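Local structure of enoyl-CoA hydratase/isomerase family protein (Bacillus anthracis, 3KQF) at residues 38-51 with 90-103. The protein probably catalyses the reversible addition of water across the double bond of 2-enoyl-CoA thioesters, as enoyl-CoA hydratases of the crotonase family do. Numbering follows the deposited sequence.
Sequences LEELQNILTQINEE and MIRTTMEMVEQLPQ
The side chain of Q42 is a knob in the hole formed by M90, T93, T94 and M97. Its chain is extended beyond CG (chi2 -176°), which carries the amide across the interface to T94, where NE2 donates to OG1 at 3.0 Å, close to straight and in the amide plane. That hydroxyl in turn donates to M90 O, 2.7 Å from T94 OG1, so a polar relay runs from the amide into the backbone of the second helix. The selenomethionine M97 packs against the same glutamine, M97 SE 3.7 Å from Q42 CG. Segments 38-49 and 90-99 of helices 35-49 and 81-99 run nearly parallel, their axes at 24°, within the crotonase fold; L41 and I48 of the first also reach strand 19-24 of the central sheet. Further along, L45 meets three residues: its CB rests on M97 CE, and its two methyl branches part, CD1 lying 3.8 Å from V98 CG2 and CD2 touching L101 CD1. Q103, just beyond the end of helix 81-99 and bent at chi2 (88°), sends NE2 back to I48 O in the last turn of helix 35-49 at 3.1 Å, above the carbonyl plane and on the face opposite E51 N; the same NE2 also hydrogen-bonds T54 O.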
ATOM      1  N   LEU A  38       2.773 -15.127  27.647  1.00 19.52           N
ATOM      2  CA  LEU A  38       3.813 -14.868  26.640  1.00 19.66           C
ATOM      3  C   LEU A  38       4.917 -15.930  26.702  1.00 19.98           C
ATOM      4  O   LEU A  38       5.400 -16.376  25.660  1.00 20.51           O
ATOM      5  CB  LEU A  38       4.370 -13.445  26.776  1.00 19.96           C
ATOM      6  CG  LEU A  38       3.365 -12.325  26.474  1.00 20.03           C
ATOM      7  CD1 LEU A  38       3.963 -10.991  26.875  1.00 19.00           C
ATOM      8  CD2 LEU A  38       2.917 -12.296  25.011  1.00 19.93           C
ATOM      9  N   GLU A  39       5.287 -16.346  27.917  1.00 20.87           N
ATOM     10  CA  GLU A  39       6.283 -17.417  28.130  1.00 21.29           C
ATOM     11  C   GLU A  39       5.852 -18.725  27.448  1.00 21.13           C
ATOM     12  O   GLU A  39       6.637 -19.343  26.725  1.00 19.01           O
ATOM     13  CB  GLU A  39       6.482 -17.667  29.632  1.00 22.16           C
ATOM     14  CG  GLU A  39       7.350 -18.882  29.999  1.00 26.60           C
ATOM     15  CD  GLU A  39       8.802 -18.735  29.596  1.00 32.32           C
ATOM     16  OE1 GLU A  39       9.228 -17.605  29.259  1.00 38.96           O
ATOM     17  OE2 GLU A  39       9.525 -19.756  29.639  1.00 36.15           O
ATOM     18  N   GLU A  40       4.609 -19.140  27.692  1.00 20.88           N
ATOM     19  CA  GLU A  40       4.066 -20.365  27.085  1.00 21.44           C
ATOM     20  C   GLU A  40       3.983 -20.282  25.563  1.00 20.31           C
ATOM     21  O   GLU A  40       4.273 -21.266  24.855  1.00 18.86           O
ATOM     22  CB  GLU A  40       2.681 -20.701  27.656  1.00 21.65           C
ATOM     23  CG  GLU A  40       2.711 -21.153  29.087  1.00 23.74           C
ATOM     24  CD  GLU A  40       1.348 -21.529  29.637  1.00 26.32           C
ATOM     25  OE1 GLU A  40       0.333 -21.306  28.955  1.00 27.83           O
ATOM     26  OE2 GLU A  40       1.298 -22.078  30.764  1.00 28.31           O
ATOM     27  N   LEU A  41       3.569 -19.122  25.063  1.00 19.11           N
ATOM     28  CA  LEU A  41       3.449 -18.913  23.640  1.00 19.21           C
ATOM     29  C   LEU A  41       4.828 -18.981  22.978  1.00 19.82           C
ATOM     30  O   LEU A  41       4.987 -19.634  21.960  1.00 19.78           O
ATOM     31  CB  LEU A  41       2.715 -17.597  23.347  1.00 19.62           C
ATOM     32  CG  LEU A  41       2.330 -17.305  21.903  1.00 20.54           C
ATOM     33  CD1 LEU A  41       1.571 -18.470  21.245  1.00 19.56           C
ATOM     34  CD2 LEU A  41       1.487 -16.019  21.876  1.00 18.82           C
ATOM     35  N   GLN A  42       5.836 -18.341  23.571  1.00 19.18           N
ATOM     36  CA  GLN A  42       7.189 -18.403  23.023  1.00 19.05           C
ATOM     37  C   GLN A  42       7.718 -19.842  22.976  1.00 19.39           C
ATOM     38  O   GLN A  42       8.384 -20.223  22.029  1.00 18.28           O
ATOM     39  CB  GLN A  42       8.156 -17.522  23.818  1.00 19.52           C
ATOM     40  CG  GLN A  42       7.900 -16.011  23.703  1.00 20.15           C
ATOM     41  CD  GLN A  42       8.945 -15.176  24.438  1.00 23.80           C
ATOM     42  OE1 GLN A  42       9.834 -15.714  25.086  1.00 26.99           O
ATOM     43  NE2 GLN A  42       8.831 -13.851  24.340  1.00 22.95           N
ATOM     44  N   ASN A  43       7.442 -20.628  24.016  1.00 19.60           N
ATOM     45  CA  ASN A  43       7.903 -22.017  24.061  1.00 20.42           C
ATOM     46  C   ASN A  43       7.264 -22.852  22.944  1.00 19.93           C
ATOM     47  O   ASN A  43       7.946 -23.636  22.294  1.00 19.95           O
ATOM     48  CB  ASN A  43       7.634 -22.641  25.437  1.00 20.94           C
ATOM     49  CG  ASN A  43       8.416 -21.957  26.560  1.00 24.24           C
ATOM     50  OD1 ASN A  43       9.359 -21.210  26.314  1.00 31.11           O
ATOM     51  ND2 ASN A  43       8.031 -22.232  27.804  1.00 27.68           N
ATOM     52  N   ILE A  44       5.960 -22.688  22.719  0.50 20.22           N
ATOM     53  CA  ILE A  44       5.280 -23.445  21.660  0.50 20.80           C
ATOM     54  C   ILE A  44       5.739 -22.952  20.281  0.50 20.54           C
ATOM     55  O   ILE A  44       5.891 -23.750  19.363  0.50 20.85           O
ATOM     56  CB  ILE A  44       3.740 -23.401  21.770  0.50 21.45           C
ATOM     57  CG1 ILE A  44       3.105 -24.265  20.672  0.50 21.69           C
ATOM     58  CG2 ILE A  44       3.228 -21.989  21.660  0.50 21.89           C
ATOM     59  CD1 ILE A  44       3.499 -25.717  20.715  0.50 23.16           C
ATOM     60  N   LEU A  45       5.963 -21.645  20.141  1.00 19.69           N
ATOM     61  CA  LEU A  45       6.466 -21.101  18.863  1.00 19.55           C
ATOM     62  C   LEU A  45       7.845 -21.725  18.518  1.00 19.06           C
ATOM     63  O   LEU A  45       8.117 -22.034  17.358  1.00 18.59           O
ATOM     64  CB  LEU A  45       6.522 -19.578  18.913  1.00 19.37           C
ATOM     65  CG  LEU A  45       5.138 -18.899  18.903  1.00 21.10           C
ATOM     66  CD1 LEU A  45       5.238 -17.401  19.160  1.00 21.81           C
ATOM     67  CD2 LEU A  45       4.395 -19.165  17.588  1.00 23.64           C
ATOM     68  N   THR A  46       8.687 -21.932  19.534  1.00 19.23           N
ATOM     69  CA  THR A  46      10.015 -22.555  19.344  1.00 19.98           C
ATOM     70  C   THR A  46       9.885 -23.988  18.863  1.00 20.17           C
ATOM     71  O   THR A  46      10.692 -24.452  18.056  1.00 20.61           O
ATOM     72  CB  THR A  46      10.846 -22.543  20.638  1.00 20.04           C
ATOM     73  OG1 THR A  46      11.000 -21.200  21.083  1.00 21.13           O
ATOM     74  CG2 THR A  46      12.242 -23.166  20.428  1.00 21.38           C
ATOM     75  N   GLN A  47       8.883 -24.697  19.373  1.00 20.24           N
ATOM     76  CA  GLN A  47       8.639 -26.081  18.967  1.00 20.30           C
ATOM     77  C   GLN A  47       8.144 -26.137  17.510  1.00 18.84           C
ATOM     78  O   GLN A  47       8.697 -26.846  16.686  1.00 19.97           O
ATOM     79  CB  GLN A  47       7.634 -26.731  19.930  1.00 20.65           C
ATOM     80  CG  GLN A  47       7.304 -28.190  19.632  1.00 24.81           C
ATOM     81  CD  GLN A  47       6.605 -28.898  20.799  1.00 29.97           C
ATOM     82  OE1 GLN A  47       6.128 -28.258  21.744  1.00 31.98           O
ATOM     83  NE2 GLN A  47       6.543 -30.230  20.731  1.00 29.63           N
ATOM     84  N   ILE A  48       7.126 -25.350  17.196  1.00 19.26           N
ATOM     85  CA  ILE A  48       6.555 -25.305  15.845  1.00 19.07           C
ATOM     86  C   ILE A  48       7.589 -24.886  14.789  1.00 19.26           C
ATOM     87  O   ILE A  48       7.590 -25.401  13.663  1.00 18.81           O
ATOM     88  CB  ILE A  48       5.329 -24.375  15.805  1.00 19.02           C
ATOM     89  CG1 ILE A  48       4.217 -24.952  16.687  1.00 20.28           C
ATOM     90  CG2 ILE A  48       4.831 -24.213  14.360  1.00 22.74           C
ATOM     91  CD1 ILE A  48       3.098 -23.959  17.011  1.00 20.62           C
ATOM     92  N   ASN A  49       8.501 -23.994  15.177  1.00 19.58           N
ATOM     93  CA  ASN A  49       9.561 -23.538  14.296  1.00 21.15           C
ATOM     94  C   ASN A  49      10.386 -24.714  13.710  1.00 21.56           C
ATOM     95  O   ASN A  49      10.882 -24.627  12.580  1.00 21.77           O
ATOM     96  CB  ASN A  49      10.466 -22.552  15.061  1.00 21.55           C
ATOM     97  CG  ASN A  49      11.373 -21.773  14.157  1.00 24.96           C
ATOM     98  OD1 ASN A  49      10.925 -20.858  13.463  1.00 26.62           O
ATOM     99  ND2 ASN A  49      12.672 -22.056  14.225  1.00 25.54           N
ATOM    100  N   GLU A  50      10.498 -25.802  14.477  0.70 21.57           N
ATOM    101  CA  GLU A  50      11.260 -26.985  14.076  0.70 21.95           C
ATOM    102  C   GLU A  50      10.397 -28.164  13.612  0.70 21.81           C
ATOM    103  O   GLU A  50      10.908 -29.265  13.412  0.70 21.01           O
ATOM    104  CB  GLU A  50      12.151 -27.426  15.246  0.70 22.45           C
ATOM    105  CG  GLU A  50      13.168 -26.373  15.655  0.70 23.33           C
ATOM    106  CD  GLU A  50      14.229 -26.141  14.595  0.70 26.80           C
ATOM    107  OE1 GLU A  50      14.893 -27.119  14.184  0.70 28.77           O
ATOM    108  OE2 GLU A  50      14.431 -24.974  14.201  0.70 29.33           O
ATOM    109  N   GLU A  51       9.100 -27.937  13.430  1.00 21.33           N
ATOM    110  CA  GLU A  51       8.189 -29.000  12.989  1.00 21.41           C
ATOM    111  C   GLU A  51       8.023 -29.046  11.470  1.00 21.16           C
ATOM    112  O   GLU A  51       7.253 -28.284  10.902  1.00 21.27           O
ATOM    113  CB  GLU A  51       6.817 -28.859  13.652  1.00 21.83           C
ATOM    114  CG  GLU A  51       6.769 -29.302  15.103  1.00 23.19           C
ATOM    115  CD  GLU A  51       5.400 -29.072  15.745  1.00 26.81           C
ATOM    116  OE1 GLU A  51       4.485 -28.543  15.068  1.00 26.44           O
ATOM    117  OE2 GLU A  51       5.243 -29.414  16.932  1.00 30.04           O
HETATM  118  N   MSE A  90       9.071  -8.536  25.990  0.50 15.37           N
HETATM  119  CA  MSE A  90       8.475  -9.860  25.888  0.50 15.68           C
HETATM  120  C   MSE A  90       7.397  -9.905  24.804  0.50 15.25           C
HETATM  121  O   MSE A  90       7.352 -10.845  24.005  0.50 15.22           O
HETATM  122  CB  MSE A  90       7.910 -10.287  27.246  0.50 15.18           C
HETATM  123  CG  MSE A  90       8.987 -10.635  28.236  0.50 15.68           C
HETATM  124 SE   MSE A  90       9.974 -12.197  27.620  0.50 16.43          SE
HETATM  125  CE  MSE A  90       8.542 -13.508  27.774  0.50 19.07           C
ATOM    126  N   ILE A  91       6.539  -8.885  24.768  1.00 15.11           N
ATOM    127  CA  ILE A  91       5.479  -8.818  23.766  1.00 15.36           C
ATOM    128  C   ILE A  91       6.081  -8.644  22.370  1.00 14.31           C
ATOM    129  O   ILE A  91       5.754  -9.399  21.463  1.00 13.26           O
ATOM    130  CB  ILE A  91       4.466  -7.678  23.997  1.00 15.72           C
ATOM    131  CG1 ILE A  91       3.776  -7.819  25.349  1.00 19.33           C
ATOM    132  CG2 ILE A  91       3.372  -7.718  22.925  1.00 20.19           C
ATOM    133  CD1 ILE A  91       2.656  -6.810  25.548  1.00 25.52           C
ATOM    134  N   ARG A  92       7.008  -7.708  22.200  1.00 12.93           N
ATOM    135  CA  ARG A  92       7.532  -7.486  20.851  1.00 14.34           C
ATOM    136  C   ARG A  92       8.305  -8.705  20.326  1.00 13.45           C
ATOM    137  O   ARG A  92       8.179  -9.046  19.152  1.00 13.76           O
ATOM    138  CB  ARG A  92       8.335  -6.179  20.725  1.00 16.33           C
ATOM    139  CG  ARG A  92       9.746  -6.199  21.172  1.00 17.77           C
ATOM    140  CD  ARG A  92      10.445  -4.919  20.651  1.00 21.17           C
ATOM    141  NE  ARG A  92       9.740  -3.706  21.070  1.00 19.40           N
ATOM    142  CZ  ARG A  92       9.970  -3.025  22.190  1.00 22.75           C
ATOM    143  NH1 ARG A  92      10.922  -3.405  23.045  1.00 19.86           N
ATOM    144  NH2 ARG A  92       9.245  -1.944  22.455  1.00 22.91           N
ATOM    145  N   THR A  93       9.042  -9.389  21.206  1.00 13.10           N
ATOM    146  CA  THR A  93       9.791 -10.598  20.823  1.00 14.06           C
ATOM    147  C   THR A  93       8.841 -11.709  20.365  1.00 12.58           C
ATOM    148  O   THR A  93       9.112 -12.434  19.407  1.00 11.61           O
ATOM    149  CB  THR A  93      10.642 -11.099  21.989  1.00 13.92           C
ATOM    150  OG1 THR A  93      11.678 -10.141  22.240  1.00 18.02           O
ATOM    151  CG2 THR A  93      11.299 -12.442  21.669  1.00 16.88           C
ATOM    152  N   THR A  94       7.729 -11.846  21.063  1.00 12.32           N
ATOM    153  CA  THR A  94       6.731 -12.854  20.702  1.00 12.28           C
ATOM    154  C   THR A  94       6.174 -12.585  19.286  1.00 12.34           C
ATOM    155  O   THR A  94       6.016 -13.511  18.480  1.00 10.81           O
ATOM    156  CB  THR A  94       5.612 -12.873  21.744  1.00 13.19           C
ATOM    157  OG1 THR A  94       6.191 -13.057  23.038  1.00 13.39           O
ATOM    158  CG2 THR A  94       4.615 -14.005  21.445  1.00 14.36           C
HETATM  159  N   MSE A  95       5.879 -11.320  18.985  1.00 12.25           N
HETATM  160  CA  MSE A  95       5.391 -10.941  17.663  1.00 13.77           C
HETATM  161  C   MSE A  95       6.412 -11.324  16.578  1.00 12.67           C
HETATM  162  O   MSE A  95       6.048 -11.848  15.535  1.00 10.22           O
HETATM  163  CB  MSE A  95       5.100  -9.443  17.564  1.00 15.00           C
HETATM  164  CG  MSE A  95       4.177  -8.885  18.627  1.00 18.67           C
HETATM  165 SE   MSE A  95       2.538  -9.901  18.778  1.00 24.75          SE
HETATM  166  CE  MSE A  95       1.602  -8.886  20.149  1.00 28.98           C
ATOM    167  N   GLU A  96       7.685 -11.049  16.822  1.00 12.04           N
ATOM    168  CA  GLU A  96       8.733 -11.400  15.865  1.00 12.46           C
ATOM    169  C   GLU A  96       8.786 -12.902  15.626  1.00 12.28           C
ATOM    170  O   GLU A  96       8.970 -13.341  14.503  1.00 12.62           O
ATOM    171  CB  GLU A  96      10.090 -10.902  16.340  1.00 13.79           C
ATOM    172  CG  GLU A  96      10.152  -9.396  16.371  1.00 19.32           C
ATOM    173  CD  GLU A  96      11.426  -8.878  16.975  1.00 24.84           C
ATOM    174  OE1 GLU A  96      11.887  -9.450  17.995  1.00 25.96           O
ATOM    175  OE2 GLU A  96      11.938  -7.865  16.451  1.00 34.63           O
HETATM  176  N   MSE A  97       8.616 -13.688  16.686  1.00 11.65           N
HETATM  177  CA  MSE A  97       8.644 -15.142  16.548  1.00 11.38           C
HETATM  178  C   MSE A  97       7.472 -15.662  15.710  1.00 11.85           C
HETATM  179  O   MSE A  97       7.634 -16.621  14.941  1.00 11.32           O
HETATM  180  CB  MSE A  97       8.677 -15.809  17.925  1.00 11.92           C
HETATM  181  CG  MSE A  97       9.922 -15.496  18.741  1.00 15.63           C
HETATM  182 SE   MSE A  97       9.825 -16.350  20.514  1.00 21.15          SE
HETATM  183  CE  MSE A  97       9.774 -18.140  19.867  1.00 17.32           C
ATOM    184  N   VAL A  98       6.296 -15.037  15.853  1.00 10.90           N
ATOM    185  CA  VAL A  98       5.122 -15.424  15.049  1.00 11.61           C
ATOM    186  C   VAL A  98       5.408 -15.112  13.599  1.00 11.86           C
ATOM    187  O   VAL A  98       5.230 -15.953  12.717  1.00 12.43           O
ATOM    188  CB  VAL A  98       3.842 -14.626  15.440  1.00 10.27           C
ATOM    189  CG1 VAL A  98       2.713 -14.861  14.386  1.00  9.37           C
ATOM    190  CG2 VAL A  98       3.387 -14.988  16.828  1.00 12.26           C
ATOM    191  N   GLU A  99       5.889 -13.899  13.360  0.60 12.37           N
ATOM    192  CA  GLU A  99       6.155 -13.429  12.022  0.60 13.50           C
ATOM    193  C   GLU A  99       7.213 -14.274  11.319  0.60 14.17           C
ATOM    194  O   GLU A  99       7.069 -14.575  10.135  0.60 14.91           O
ATOM    195  CB  GLU A  99       6.570 -11.958  12.067  0.60 13.38           C
ATOM    196  CG  GLU A  99       6.493 -11.261  10.744  0.60 14.47           C
ATOM    197  CD  GLU A  99       6.636  -9.758  10.875  0.60 14.97           C
ATOM    198  OE1 GLU A  99       5.755  -9.031  10.352  0.60 14.57           O
ATOM    199  OE2 GLU A  99       7.600  -9.305  11.530  0.60 14.19           O
ATOM    200  N   GLN A 100       8.243 -14.681  12.056  1.00 13.84           N
ATOM    201  CA  GLN A 100       9.336 -15.486  11.495  1.00 14.63           C
ATOM    202  C   GLN A 100       9.174 -17.006  11.451  1.00 14.28           C
ATOM    203  O   GLN A 100      10.097 -17.702  11.036  1.00 13.89           O
ATOM    204  CB  GLN A 100      10.637 -15.099  12.185  1.00 15.49           C
ATOM    205  CG  GLN A 100      10.997 -13.641  11.928  1.00 18.25           C
ATOM    206  CD  GLN A 100      12.172 -13.164  12.754  1.00 24.38           C
ATOM    207  OE1 GLN A 100      12.808 -13.950  13.451  1.00 31.29           O
ATOM    208  NE2 GLN A 100      12.457 -11.859  12.693  1.00 27.21           N
ATOM    209  N   LEU A 101       8.022 -17.528  11.849  1.00 14.52           N
ATOM    210  CA  LEU A 101       7.775 -18.960  11.686  1.00 13.02           C
ATOM    211  C   LEU A 101       7.863 -19.286  10.192  1.00 11.68           C
ATOM    212  O   LEU A 101       7.437 -18.481   9.347  1.00 10.33           O
ATOM    213  CB  LEU A 101       6.393 -19.349  12.167  1.00 13.21           C
ATOM    214  CG  LEU A 101       6.184 -19.497  13.654  1.00 13.42           C
ATOM    215  CD1 LEU A 101       4.689 -19.735  13.923  1.00 12.88           C
ATOM    216  CD2 LEU A 101       7.066 -20.630  14.191  1.00 13.73           C
ATOM    217  N   PRO A 102       8.423 -20.456   9.850  1.00 10.75           N
ATOM    218  CA  PRO A 102       8.507 -20.781   8.440  1.00 10.32           C
ATOM    219  C   PRO A 102       7.146 -20.985   7.817  1.00  9.87           C
ATOM    220  O   PRO A 102       6.960 -20.771   6.613  1.00 10.14           O
ATOM    221  CB  PRO A 102       9.293 -22.113   8.422  1.00 11.25           C
ATOM    222  CG  PRO A 102       9.229 -22.632   9.788  1.00 13.05           C
ATOM    223  CD  PRO A 102       9.123 -21.445  10.688  1.00 10.40           C
ATOM    224  N   GLN A 103       6.187 -21.400   8.630  1.00  8.90           N
ATOM    225  CA  GLN A 103       4.858 -21.667   8.127  1.00  8.34           C
ATOM    226  C   GLN A 103       4.002 -20.412   8.012  1.00  9.15           C
ATOM    227  O   GLN A 103       4.181 -19.472   8.781  1.00  8.23           O
ATOM    228  CB  GLN A 103       4.100 -22.596   9.077  1.00  8.42           C
ATOM    229  CG  GLN A 103       4.710 -23.960   9.354  1.00  9.28           C
ATOM    230  CD  GLN A 103       5.695 -23.992  10.519  1.00  9.52           C
ATOM    231  OE1 GLN A 103       6.106 -22.960  11.047  1.00 11.22           O
ATOM    232  NE2 GLN A 103       6.074 -25.208  10.925  1.00  7.65           N
TER
HETATM  233  O   HOH W   1       9.830 -18.038  14.783  1.00 20.22           O